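Side-chain contacts in peptide ABC transporter, peptide-binding protein (Enterococcus faecalis, PDB 3O6P), which probably binds peptides for import by an ABC transporter, this chain being a C-terminal portion of the longer family 5 solute-binding protein: residues A[37-42]-A[47-52]; A[31-36]-A[115-120]; A[140-145]-A[177-182]; A[214-217]-A[221-224]. All blocks are in the same frame, centred on the assembly; numbering follows the deposited sequence. Where two conformers were deposited one is given.

Interaction 1 of 4, residues A[37-42]-A[47-52]; sequences ALVESI and SIEPNG
Val39 of helix 35-43 packs on the backbone of Ser47, Ile48 and Glu49. Helix 35-43 is followed by a loop that folds back along it and pairs with strand 223-228 at Ile48. Both belong to the alpha/beta fold of a family 5 solute-binding protein. The contact is small, and one valine side chain carries most of it.

The CB of Val39 points at the returning loop and lies 3.4 Å from Ser47 O. The side chain then forks. With chi1 at -59°, CG1 stands beside the backbone N of Val39. From there Val39 CG1 lies 3.7 Å from Ile48 C and 3.9 Å from Ser47 CB. The other methyl, CG2, lies between the backbone N and the carbonyl carbon. Val39 CG2 reaches further along the loop, to 3.9 Å from Glu49 N. The same Val39 CG2 is 4.2 Å from Glu49 CG, at the exposed margin of the contact. The valine thus sits mainly against peptide groups. Ile48 offers its backbone here, since its own side chain points away from the helix.

Strand 223-228 adds cover. Phe226 touches both Val39 and Ser47, and the backbone of Ile48 is hydrogen-bonded to that of Gln227. Ser47 OG turns to another partner, Asp45 OD1.

The polar link between helix and loop is made by one water. The water O donates a 2.7 Å hydrogen bond to Val39 O. The second bond donated by the water O, 2.8 Å long, goes to Ser47 O, the same oxygen that meets Val39 CB.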
loop_
_atom_site.group_PDB
_atom_site.type_symbol
_atom_site.label_atom_id
_atom_site.label_comp_id
_atom_site.label_asym_id
_atom_site.label_seq_id
_atom_site.Cartn_x
_atom_site.Cartn_y
_atom_site.Cartn_z
ATOM N N ALA A 37 7.496 -3.245 -14.935
ATOM C CA ALA A 37 7.235 -2.365 -16.080
ATOM C C ALA A 37 7.074 -0.914 -15.620
ATOM O O ALA A 37 7.546 0.033 -16.290
ATOM C CB ALA A 37 5.956 -2.837 -16.827
ATOM N N LEU A 38 6.377 -0.718 -14.503
ATOM C CA LEU A 38 6.155 0.632 -14.014
ATOM C C LEU A 38 7.503 1.295 -13.767
ATOM O O LEU A 38 7.745 2.411 -14.230
ATOM C CB LEU A 38 5.305 0.644 -12.730
ATOM C CG LEU A 38 5.128 1.985 -11.987
ATOM C CD1 LEU A 38 4.436 3.075 -12.849
ATOM C CD2 LEU A 38 4.349 1.731 -10.687
ATOM N N VAL A 39 8.383 0.621 -13.040
ATOM C CA VAL A 39 9.650 1.283 -12.710
ATOM C C VAL A 39 10.653 1.372 -13.848
ATOM O O VAL A 39 11.338 2.389 -13.976
ATOM C CB VAL A 39 10.327 0.754 -11.415
ATOM C CG1 VAL A 39 9.381 0.932 -10.230
ATOM C CG2 VAL A 39 10.758 -0.683 -11.574
ATOM N N GLU A 40 10.644 0.365 -14.725
ATOM C CA GLU A 40 11.640 0.251 -15.797
ATOM C C GLU A 40 11.271 0.906 -17.128
ATOM O O GLU A 40 12.170 1.403 -17.838
ATOM C CB GLU A 40 12.063 -1.212 -15.980
ATOM C CG GLU A 40 12.853 -1.744 -14.764
ATOM C CD GLU A 40 13.283 -3.204 -14.906
ATOM O OE1 GLU A 40 13.797 -3.789 -13.915
ATOM O OE2 GLU A 40 13.107 -3.761 -16.008
ATOM N N SER A 41 9.977 0.915 -17.467
ATOM C CA SER A 41 9.521 1.443 -18.746
ATOM C C SER A 41 8.792 2.766 -18.556
ATOM O O SER A 41 8.974 3.700 -19.334
ATOM C CB SER A 41 8.617 0.421 -19.433
ATOM O OG SER A 41 8.170 0.966 -20.644
ATOM N N ILE A 42 7.988 2.859 -17.506
ATOM C CA ILE A 42 7.153 4.036 -17.312
ATOM C C ILE A 42 7.933 5.151 -16.631
ATOM O O ILE A 42 8.022 6.260 -17.177
ATOM C CB ILE A 42 5.849 3.714 -16.542
ATOM C CG1 ILE A 42 5.062 2.589 -17.246
ATOM C CG2 ILE A 42 4.998 4.982 -16.352
ATOM C CD1 ILE A 42 4.480 2.963 -18.599
ATOM N N SER A 47 13.532 4.652 -9.477
ATOM C CA SER A 47 12.571 3.911 -8.642
ATOM C C SER A 47 12.796 2.421 -8.846
ATOM O O SER A 47 13.165 1.983 -9.945
ATOM C CB SER A 47 11.128 4.253 -9.031
ATOM O OG SER A 47 10.918 5.658 -8.943
ATOM N N ILE A 48 12.544 1.634 -7.799
ATOM C CA ILE A 48 12.666 0.166 -7.910
ATOM C C ILE A 48 11.397 -0.516 -7.443
ATOM O O ILE A 48 10.561 0.096 -6.764
ATOM C CB ILE A 48 13.888 -0.387 -7.107
ATOM C CG1 ILE A 48 13.715 -0.162 -5.606
ATOM C CG2 ILE A 48 15.174 0.237 -7.608
ATOM C CD1 ILE A 48 14.766 -0.866 -4.741
ATOM N N GLU A 49 11.226 -1.776 -7.835
ATOM C CA GLU A 49 10.091 -2.557 -7.333
ATOM C C GLU A 49 10.025 -2.530 -5.803
ATOM O O GLU A 49 11.074 -2.549 -5.143
ATOM C CB GLU A 49 10.178 -3.991 -7.808
ATOM C CG GLU A 49 9.948 -4.113 -9.288
ATOM C CD GLU A 49 10.191 -5.523 -9.774
ATOM O OE1 GLU A 49 9.441 -6.427 -9.391
ATOM O OE2 GLU A 49 11.146 -5.734 -10.537
ATOM N N PRO A 50 8.802 -2.463 -5.241
ATOM C CA PRO A 50 8.699 -2.407 -3.774
ATOM C C PRO A 50 8.730 -3.834 -3.198
ATOM O O PRO A 50 7.978 -4.707 -3.666
ATOM C CB PRO A 50 7.317 -1.781 -3.562
ATOM C CG PRO A 50 6.481 -2.304 -4.758
ATOM C CD PRO A 50 7.485 -2.488 -5.912
ATOM N N ASN A 51 9.583 -4.092 -2.217
ATOM C CA ASN A 51 9.511 -5.374 -1.507
ATOM C C ASN A 51 8.172 -5.452 -0.778
ATOM O O ASN A 51 7.448 -6.454 -0.874
ATOM C CB ASN A 51 10.640 -5.491 -0.493
ATOM C CG ASN A 51 10.584 -6.788 0.260
ATOM O OD1 ASN A 51 10.945 -7.841 -0.287
ATOM N ND2 ASN A 51 10.081 -6.743 1.514
ATOM N N GLY A 52 7.845 -4.366 -0.085
ATOM C CA GLY A 52 6.607 -4.273 0.715
ATOM C C GLY A 52 6.355 -2.814 1.017
ATOM O O GLY A 52 6.455 -1.938 0.136
HETATM O O HOH W 1 13.221 3.379 -12.385
#

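Interaction 2 of 4, residues A[31-36]-A[115-120]; sequences YSIDRK and VEFVQG
Phe117 and Val118, neighbours on helix 109-125, meet Ile33 and Asp34 in the short link between helices 23-31 and 35-43. Helix 109-125 forms the connection of a beta-alpha-beta crossover between the parallel strands 99-106 and 129-136. Asp34 is the N-cap of helix 35-43. The contact therefore sets the side of the crossover helix against the start of another helix.

Phe117 comes first. Its CG is anti to the backbone N (chi1 -180°), which sends the ring outward to the link. Phe117 CE2 lies 3.4 Å from Asp34 O, and Phe117 CZ is 3.6 Å from the same oxygen. The approach is oblique to the ring. Ile33 CG2 comes in at the ring edge, near its plane, 4.2 Å from Phe117 CE2. Asp34 CB adds a looser touch, 4.2 Å from Phe117 CZ. The ring also touches Ala37, Leu38 and Ile42 of helix 35-43.

Val118 follows and is buried. Val118 CG1 meets Ile33 CD1 at 4.0 Å, and the two side chains pass at a slant. Ile33 thus serves both residues with different branches: CG2 for the phenylalanine, CD1 for the valine. On the sheet side, Val118 also touches Ile103 of strand 99-106.

All the contacts across the two segments are van der Waals in kind. Asp34 OD1 caps Ala37 N within the helix start. Arg35 NE reaches out to strand 223-228, where it donates to Pro224 O. Arg35 NH1 makes a weak, bent bond of 3.0 Å to Ile33 O (N-H...O angle 132°).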
loop_
_atom_site.group_PDB
_atom_site.type_symbol
_atom_site.label_atom_id
_atom_site.label_comp_id
_atom_site.label_asym_id
_atom_site.label_seq_id
_atom_site.Cartn_x
_atom_site.Cartn_y
_atom_site.Cartn_z
ATOM N N TYR A 31 -2.291 -7.551 -7.653
ATOM C CA TYR A 31 -1.843 -8.534 -8.634
ATOM C C TYR A 31 -1.886 -8.025 -10.064
ATOM O O TYR A 31 -1.204 -8.577 -10.948
ATOM C CB TYR A 31 -2.765 -9.764 -8.573
ATOM C CG TYR A 31 -2.476 -10.777 -7.501
ATOM C CD1 TYR A 31 -1.212 -11.349 -7.375
ATOM C CD2 TYR A 31 -3.518 -11.261 -6.689
ATOM C CE1 TYR A 31 -0.974 -12.347 -6.402
ATOM C CE2 TYR A 31 -3.302 -12.263 -5.727
ATOM C CZ TYR A 31 -2.029 -12.788 -5.578
ATOM O OH TYR A 31 -1.831 -13.768 -4.630
ATOM N N SER A 32 -2.684 -6.997 -10.311
ATOM C CA SER A 32 -2.877 -6.543 -11.682
ATOM C C SER A 32 -1.833 -5.526 -12.150
ATOM O O SER A 32 -1.884 -5.107 -13.311
ATOM C CB SER A 32 -4.264 -5.917 -11.837
ATOM O OG SER A 32 -4.254 -4.630 -11.269
ATOM N N ILE A 33 -0.919 -5.109 -11.266
ATOM C CA ILE A 33 0.020 -4.030 -11.612
ATOM C C ILE A 33 1.440 -4.568 -11.754
ATOM O O ILE A 33 2.028 -5.069 -10.791
ATOM C CB ILE A 33 -0.032 -2.897 -10.551
ATOM C CG1 ILE A 33 -1.473 -2.376 -10.327
ATOM C CG2 ILE A 33 0.977 -1.765 -10.885
ATOM C CD1 ILE A 33 -1.599 -1.596 -9.011
ATOM N N ASP A 34 1.971 -4.473 -12.960
ATOM C CA ASP A 34 3.336 -4.928 -13.257
ATOM C C ASP A 34 4.294 -3.857 -12.759
ATOM O O ASP A 34 4.587 -2.907 -13.476
ATOM C CB ASP A 34 3.460 -5.156 -14.767
ATOM C CG ASP A 34 4.786 -5.760 -15.192
ATOM O OD1 ASP A 34 5.736 -5.843 -14.368
ATOM O OD2 ASP A 34 4.882 -6.145 -16.398
ATOM N N ARG A 35 4.771 -4.020 -11.526
ATOM C CA ARG A 35 5.662 -3.034 -10.894
ATOM C C ARG A 35 6.997 -2.913 -11.641
ATOM O O ARG A 35 7.596 -1.821 -11.679
ATOM C CB ARG A 35 6.010 -3.441 -9.445
ATOM C CG ARG A 35 4.877 -3.834 -8.464
ATOM C CD ARG A 35 3.914 -2.746 -8.291
ATOM N NE ARG A 35 3.026 -2.881 -7.110
ATOM C CZ ARG A 35 2.115 -3.847 -6.911
ATOM N NH1 ARG A 35 1.957 -4.866 -7.765
ATOM N NH2 ARG A 35 1.328 -3.795 -5.847
ATOM N N LYS A 36 7.484 -4.026 -12.191
ATOM C CA LYS A 36 8.731 -4.001 -12.963
ATOM C C LYS A 36 8.574 -3.074 -14.189
ATOM O O LYS A 36 9.404 -2.200 -14.441
ATOM C CB LYS A 36 9.128 -5.425 -13.390
ATOM C CG LYS A 36 10.510 -5.508 -14.037
ATOM C CD LYS A 36 10.846 -6.945 -14.459
ATOM C CE LYS A 36 12.286 -7.052 -14.976
ATOM N NZ LYS A 36 13.325 -6.843 -13.905
ATOM N N VAL A 115 -0.246 7.110 -12.508
ATOM C CA VAL A 115 -1.678 6.854 -12.336
ATOM C C VAL A 115 -2.306 6.293 -13.613
ATOM O O VAL A 115 -3.193 5.431 -13.524
ATOM C CB VAL A 115 -2.486 8.044 -11.687
ATOM C CG1 VAL A 115 -2.726 9.204 -12.672
ATOM C CG2 VAL A 115 -3.807 7.537 -11.112
ATOM N N GLU A 116 -1.840 6.766 -14.769
ATOM C CA GLU A 116 -2.298 6.264 -16.072
ATOM C C GLU A 116 -1.985 4.772 -16.234
ATOM O O GLU A 116 -2.838 3.983 -16.676
ATOM C CB GLU A 116 -1.667 7.073 -17.220
ATOM C CG GLU A 116 -1.896 6.473 -18.600
ATOM C CD GLU A 116 -1.260 7.302 -19.734
ATOM O OE1 GLU A 116 -0.084 7.712 -19.622
ATOM O OE2 GLU A 116 -1.945 7.536 -20.742
ATOM N N PHE A 117 -0.766 4.390 -15.859
ATOM C CA PHE A 117 -0.336 3.007 -15.956
ATOM C C PHE A 117 -1.142 2.148 -14.971
ATOM O O PHE A 117 -1.582 1.068 -15.308
ATOM C CB PHE A 117 1.171 2.877 -15.674
ATOM C CG PHE A 117 1.666 1.446 -15.775
ATOM C CD1 PHE A 117 1.955 0.895 -17.010
ATOM C CD2 PHE A 117 1.819 0.645 -14.622
ATOM C CE1 PHE A 117 2.395 -0.430 -17.116
ATOM C CE2 PHE A 117 2.262 -0.681 -14.715
ATOM C CZ PHE A 117 2.547 -1.223 -15.975
ATOM N N VAL A 118 -1.334 2.639 -13.751
ATOM C CA VAL A 118 -2.124 1.886 -12.754
ATOM C C VAL A 118 -3.590 1.722 -13.156
ATOM O O VAL A 118 -4.155 0.627 -13.054
ATOM C CB VAL A 118 -1.984 2.525 -11.377
ATOM C CG1 VAL A 118 -2.936 1.873 -10.387
ATOM C CG2 VAL A 118 -0.535 2.328 -10.919
ATOM N N GLN A 119 -4.191 2.817 -13.617
ATOM C CA GLN A 119 -5.557 2.799 -14.133
ATOM C C GLN A 119 -5.691 1.797 -15.268
ATOM O O GLN A 119 -6.606 0.973 -15.241
ATOM C CB GLN A 119 -5.920 4.205 -14.628
ATOM C CG GLN A 119 -7.182 4.273 -15.427
ATOM C CD GLN A 119 -7.283 5.578 -16.231
ATOM O OE1 GLN A 119 -6.265 6.177 -16.705
ATOM N NE2 GLN A 119 -8.501 6.043 -16.376
ATOM N N GLY A 120 -4.793 1.849 -16.265
ATOM C CA GLY A 120 -4.893 0.904 -17.391
ATOM C C GLY A 120 -4.742 -0.543 -16.954
ATOM O O GLY A 120 -5.443 -1.445 -17.447
#

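Interaction 3 of 4, residues A[140-145]-A[177-182]; sequences VRLDRS and YNRGRY
Ser145, near the end of helix 138-147, packs against the aliphatic part of Arg179. This is the tight half of the contact. Ser145 CB is 3.9 Å from Arg179 CG and equally far from Arg179 CD. Ser145 O lies 3.7 Å from Arg179 CB. The arginine chain bends at chi2 (-62°), and its CB, CG and CD all stay close to the serine. Ser145 is buried, and its hydroxyl is turned back to its own helix. Ser145 OG donates a 2.7 Å bond to Arg141 O. That carbonyl also accepts from Ser145 N, and the two donors arrive from opposite faces of its plane.

The other half is sparser and more exposed, with one methyl making the touch. Leu142 is exposed, and its single approach is close, at 3.4 Å between Leu142 CD1 and Arg179 NH2. The methyl comes in obliquely. Tyr177 CA lies over the centre of one face of the Arg179 guanidinium, 4.1 Å above its plane.

The loop itself is braced by Asn178, whose side-chain amide is used from both ends. Asn178 ND2 donates a 2.8 Å bond to Tyr182 O, lying in the carbonyl plane on a lone pair. Asn178 OD1 accepts from Tyr182 N at 3.0 Å. Beyond the loop, Glu10 OE1 accepts from Arg179 N, and Arg14 NH2 donates to Arg179 O.

Asn178 to Arg181 form a type I beta turn. It packs beside helix 138-147, the connection of a beta-alpha-beta crossover between the parallel strands 129-136 and 152-158, with strand 99-106 between them in the sheet.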
loop_
_atom_site.group_PDB
_atom_site.type_symbol
_atom_site.label_atom_id
_atom_site.label_comp_id
_atom_site.label_asym_id
_atom_site.label_seq_id
_atom_site.Cartn_x
_atom_site.Cartn_y
_atom_site.Cartn_z
ATOM N N VAL A 140 -5.454 20.090 -2.475
ATOM C CA VAL A 140 -6.685 19.351 -2.779
ATOM C C VAL A 140 -6.552 17.863 -2.470
ATOM O O VAL A 140 -7.465 17.251 -1.873
ATOM C CB VAL A 140 -7.135 19.594 -4.240
ATOM C CG1 VAL A 140 -8.319 18.659 -4.634
ATOM C CG2 VAL A 140 -7.474 21.090 -4.434
ATOM N N ARG A 141 -5.445 17.252 -2.890
ATOM C CA ARG A 141 -5.237 15.834 -2.597
ATOM C C ARG A 141 -5.248 15.601 -1.100
ATOM O O ARG A 141 -5.831 14.626 -0.620
ATOM C CB ARG A 141 -3.908 15.352 -3.189
ATOM C CG ARG A 141 -3.598 13.897 -2.876
ATOM C CD ARG A 141 -2.609 13.300 -3.873
ATOM N NE ARG A 141 -1.356 14.049 -3.965
ATOM C CZ ARG A 141 -0.303 13.852 -3.178
ATOM N NH1 ARG A 141 -0.343 12.914 -2.227
ATOM N NH2 ARG A 141 0.805 14.575 -3.358
ATOM N N LEU A 142 -4.609 16.506 -0.360
ATOM C CA LEU A 142 -4.527 16.349 1.086
ATOM C C LEU A 142 -5.916 16.446 1.713
ATOM O O LEU A 142 -6.306 15.616 2.556
ATOM C CB LEU A 142 -3.621 17.440 1.671
ATOM C CG LEU A 142 -3.483 17.490 3.198
ATOM C CD1 LEU A 142 -3.129 16.111 3.772
ATOM C CD2 LEU A 142 -2.461 18.554 3.633
ATOM N N ASP A 143 -6.657 17.472 1.320
ATOM C CA ASP A 143 -7.997 17.688 1.872
ATOM C C ASP A 143 -8.939 16.522 1.577
ATOM O O ASP A 143 -9.608 16.019 2.496
ATOM C CB ASP A 143 -8.585 18.984 1.331
ATOM C CG ASP A 143 -9.897 19.317 1.958
ATOM O OD1 ASP A 143 -9.943 19.544 3.185
ATOM O OD2 ASP A 143 -10.884 19.353 1.213
ATOM N N ARG A 144 -8.980 16.082 0.319
ATOM C CA ARG A 144 -9.839 14.968 -0.058
ATOM C C ARG A 144 -9.411 13.674 0.641
ATOM O O ARG A 144 -10.261 12.876 1.037
ATOM C CB ARG A 144 -9.833 14.780 -1.570
ATOM C CG ARG A 144 -10.563 15.909 -2.318
ATOM C CD ARG A 144 -10.576 15.703 -3.816
ATOM N NE ARG A 144 -11.157 14.420 -4.177
ATOM C CZ ARG A 144 -11.508 14.079 -5.405
ATOM N NH1 ARG A 144 -11.374 14.946 -6.400
ATOM N NH2 ARG A 144 -12.009 12.870 -5.633
ATOM N N SER A 145 -8.106 13.492 0.819
ATOM C CA SER A 145 -7.569 12.284 1.482
ATOM C C SER A 145 -8.034 12.245 2.930
ATOM O O SER A 145 -8.471 11.202 3.446
ATOM C CB SER A 145 -6.027 12.235 1.401
ATOM O OG SER A 145 -5.652 12.018 0.060
ATOM N N TYR A 177 -2.564 9.675 9.373
ATOM C CA TYR A 177 -2.019 9.419 8.034
ATOM C C TYR A 177 -2.616 8.200 7.351
ATOM O O TYR A 177 -2.274 7.908 6.196
ATOM C CB TYR A 177 -0.507 9.261 8.088
ATOM C CG TYR A 177 0.210 10.528 8.438
ATOM C CD1 TYR A 177 0.491 11.486 7.463
ATOM C CD2 TYR A 177 0.609 10.782 9.751
ATOM C CE1 TYR A 177 1.153 12.675 7.799
ATOM C CE2 TYR A 177 1.271 11.958 10.089
ATOM C CZ TYR A 177 1.541 12.896 9.116
ATOM O OH TYR A 177 2.194 14.051 9.477
ATOM N N ASN A 178 -3.493 7.472 8.055
ATOM C CA ASN A 178 -4.157 6.277 7.491
ATOM C C ASN A 178 -5.397 6.753 6.738
ATOM O O ASN A 178 -6.502 6.692 7.264
ATOM C CB ASN A 178 -4.519 5.338 8.658
ATOM C CG ASN A 178 -5.138 4.025 8.222
ATOM O OD1 ASN A 178 -5.388 3.768 7.023
ATOM N ND2 ASN A 178 -5.395 3.157 9.217
ATOM N N ARG A 179 -5.207 7.251 5.512
ATOM C CA ARG A 179 -6.289 7.970 4.839
ATOM C C ARG A 179 -7.459 7.051 4.468
ATOM O O ARG A 179 -8.612 7.504 4.450
ATOM C CB ARG A 179 -5.789 8.665 3.556
ATOM C CG ARG A 179 -4.512 9.473 3.760
ATOM C CD ARG A 179 -4.711 10.586 4.735
ATOM N NE ARG A 179 -3.542 11.448 4.691
ATOM C CZ ARG A 179 -3.339 12.477 5.496
ATOM N NH1 ARG A 179 -4.230 12.782 6.428
ATOM N NH2 ARG A 179 -2.229 13.197 5.375
ATOM N N GLY A 180 -7.142 5.798 4.151
ATOM C CA GLY A 180 -8.161 4.805 3.756
ATOM C C GLY A 180 -8.829 4.153 4.961
ATOM O O GLY A 180 -9.792 3.402 4.812
ATOM N N ARG A 181 -8.334 4.453 6.160
ATOM C CA ARG A 181 -8.842 3.847 7.396
ATOM C C ARG A 181 -8.793 2.325 7.365
ATOM O O ARG A 181 -9.773 1.633 7.679
ATOM C CB ARG A 181 -10.248 4.358 7.759
ATOM C CG ARG A 181 -10.341 5.890 7.866
ATOM C CD ARG A 181 -9.450 6.472 8.933
ATOM N NE ARG A 181 -9.817 7.859 9.179
ATOM C CZ ARG A 181 -9.140 8.928 8.778
ATOM N NH1 ARG A 181 -8.006 8.802 8.117
ATOM N NH2 ARG A 181 -9.612 10.140 9.068
ATOM N N TYR A 182 -7.643 1.812 6.946
ATOM C CA TYR A 182 -7.311 0.415 7.129
ATOM C C TYR A 182 -7.450 0.129 8.616
ATOM O O TYR A 182 -7.049 0.936 9.466
ATOM C CB TYR A 182 -5.866 0.186 6.722
ATOM C CG TYR A 182 -5.337 -1.201 7.013
ATOM C CD1 TYR A 182 -5.864 -2.318 6.348
ATOM C CD2 TYR A 182 -4.274 -1.393 7.917
ATOM C CE1 TYR A 182 -5.350 -3.594 6.578
ATOM C CE2 TYR A 182 -3.735 -2.677 8.157
ATOM C CZ TYR A 182 -4.273 -3.767 7.465
ATOM O OH TYR A 182 -3.786 -5.033 7.677
#

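Interaction 4 of 4, residues A[214-217]-A[221-224]; sequences KTIM and GVVP
Ile216 and Gly221 are joined by a backbone hydrogen bond at the end of helix 202-218. Gly221 N donates to Ile216 O at 2.9 Å, nearly straight (N-H...O angle 162°) and in the carbonyl plane. The bond spans five residues, one more than in a regular alpha-helix, and ties the exit turn to the helix.

Side chains pack round it. Ile216 CG1 lies against the bare backbone of Gly221, 3.9 Å from its CA. CG1 is anti to the backbone N (chi1 -167°), and this extends Ile216 CD1 to 3.8 Å from Val222 CG1. Met217, present as selenomethionine, starts away from the strand but bends back at chi2 and chi3. Met217 SE meets Pro224 CG, a ring carbon, at 3.8 Å. Met217 CE lies 3.5 Å from Val222 O. That carbonyl oxygen is buried here and has no hydrogen-bond partner in the model.

A second shell holds these groups. Phe171, Tyr182 and Phe187 touch Ile216. Gly221 O accepts from Gln13 NE2.

The contact lies deep in the chain, where helix 202-218 turns into strand 223-228. This strand is at one edge of the mixed sheet within the chain. It runs antiparallel to strand 5-11, bonded there through Val223 and Met9, while helix 185-195 packs beside helix 202-218.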
loop_
_atom_site.group_PDB
_atom_site.type_symbol
_atom_site.label_atom_id
_atom_site.label_comp_id
_atom_site.label_asym_id
_atom_site.label_seq_id
_atom_site.Cartn_x
_atom_site.Cartn_y
_atom_site.Cartn_z
ATOM N N LYS A 214 4.357 -7.924 7.864
ATOM C CA LYS A 214 3.784 -9.149 7.267
ATOM C C LYS A 214 2.266 -9.132 7.361
ATOM O O LYS A 214 1.579 -9.717 6.516
ATOM C CB LYS A 214 4.357 -10.412 7.903
ATOM C CG LYS A 214 5.854 -10.587 7.614
ATOM C CD LYS A 214 6.390 -11.943 7.973
ATOM C CE LYS A 214 6.612 -12.149 9.408
ATOM N NZ LYS A 214 7.316 -13.504 9.588
ATOM N N THR A 215 1.727 -8.470 8.385
ATOM C CA THR A 215 0.261 -8.437 8.521
ATOM C C THR A 215 -0.383 -7.548 7.447
ATOM O O THR A 215 -1.299 -7.977 6.746
ATOM C CB THR A 215 -0.144 -7.944 9.912
ATOM O OG1 THR A 215 0.381 -8.858 10.897
ATOM C CG2 THR A 215 -1.679 -7.886 10.047
ATOM N N ILE A 216 0.114 -6.331 7.301
ATOM C CA ILE A 216 -0.475 -5.418 6.306
ATOM C C ILE A 216 -0.219 -5.887 4.879
ATOM O O ILE A 216 -1.078 -5.727 4.019
ATOM C CB ILE A 216 -0.071 -3.941 6.536
ATOM C CG1 ILE A 216 -0.944 -3.010 5.682
ATOM C CG2 ILE A 216 1.434 -3.725 6.337
ATOM C CD1 ILE A 216 -0.786 -1.543 6.060
HETATM N N MSE A 217 0.933 -6.523 4.630
HETATM C CA MSE A 217 1.152 -7.083 3.290
HETATM C C MSE A 217 0.324 -8.327 3.064
HETATM O O MSE A 217 -0.106 -8.603 1.926
HETATM C CB MSE A 217 2.636 -7.332 3.057
HETATM C CG MSE A 217 3.389 -6.003 2.912
HETATM SE SE MSE A 217 2.879 -4.923 1.365
HETATM C CE MSE A 217 1.561 -3.762 2.196
ATOM N N GLY A 221 -3.337 -4.201 2.948
ATOM C CA GLY A 221 -4.122 -3.093 3.498
ATOM C C GLY A 221 -3.865 -1.775 2.799
ATOM O O GLY A 221 -4.726 -0.859 2.842
ATOM N N VAL A 222 -2.686 -1.676 2.179
ATOM C CA VAL A 222 -2.298 -0.582 1.299
ATOM C C VAL A 222 -1.540 -1.240 0.129
ATOM O O VAL A 222 -1.002 -2.335 0.304
ATOM C CB VAL A 222 -1.416 0.458 2.060
ATOM C CG1 VAL A 222 -0.117 -0.182 2.563
ATOM C CG2 VAL A 222 -1.120 1.673 1.184
ATOM N N VAL A 223 -1.508 -0.607 -1.047
ATOM C CA VAL A 223 -0.929 -1.228 -2.255
ATOM C C VAL A 223 0.368 -0.480 -2.615
ATOM O O VAL A 223 0.312 0.561 -3.286
ATOM C CB VAL A 223 -1.931 -1.246 -3.457
ATOM C CG1 VAL A 223 -1.266 -1.899 -4.701
ATOM C CG2 VAL A 223 -3.214 -2.002 -3.090
ATOM N N PRO A 224 1.532 -0.967 -2.138
ATOM C CA PRO A 224 2.803 -0.288 -2.514
ATOM C C PRO A 224 3.048 -0.380 -4.008
ATOM O O PRO A 224 2.760 -1.412 -4.615
ATOM C CB PRO A 224 3.872 -1.072 -1.723
ATOM C CG PRO A 224 3.094 -1.700 -0.563
ATOM C CD PRO A 224 1.777 -2.107 -1.225
#

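Interaction 4 is the buried core contact, its centre about 5 Å from the chain centre; the centres of interactions 1, 2 and 3 lie 13 to 14 Å out, and these contacts are partly exposed. Interactions 1 and 2 share helix 35-43, and Phe117 touches both. Interaction 4 joins this group through Arg35 with Pro224 and through Gly52, which packs on Met217 and Pro224. It meets interaction 3 at Tyr182, whose ring touches Gly221. The chemistry differs accordingly. Interaction 4 has a direct backbone bond among apolar groups, interaction 1 a bridging water, interaction 2 apolar packing, and interaction 3 an arginine chain on a serine.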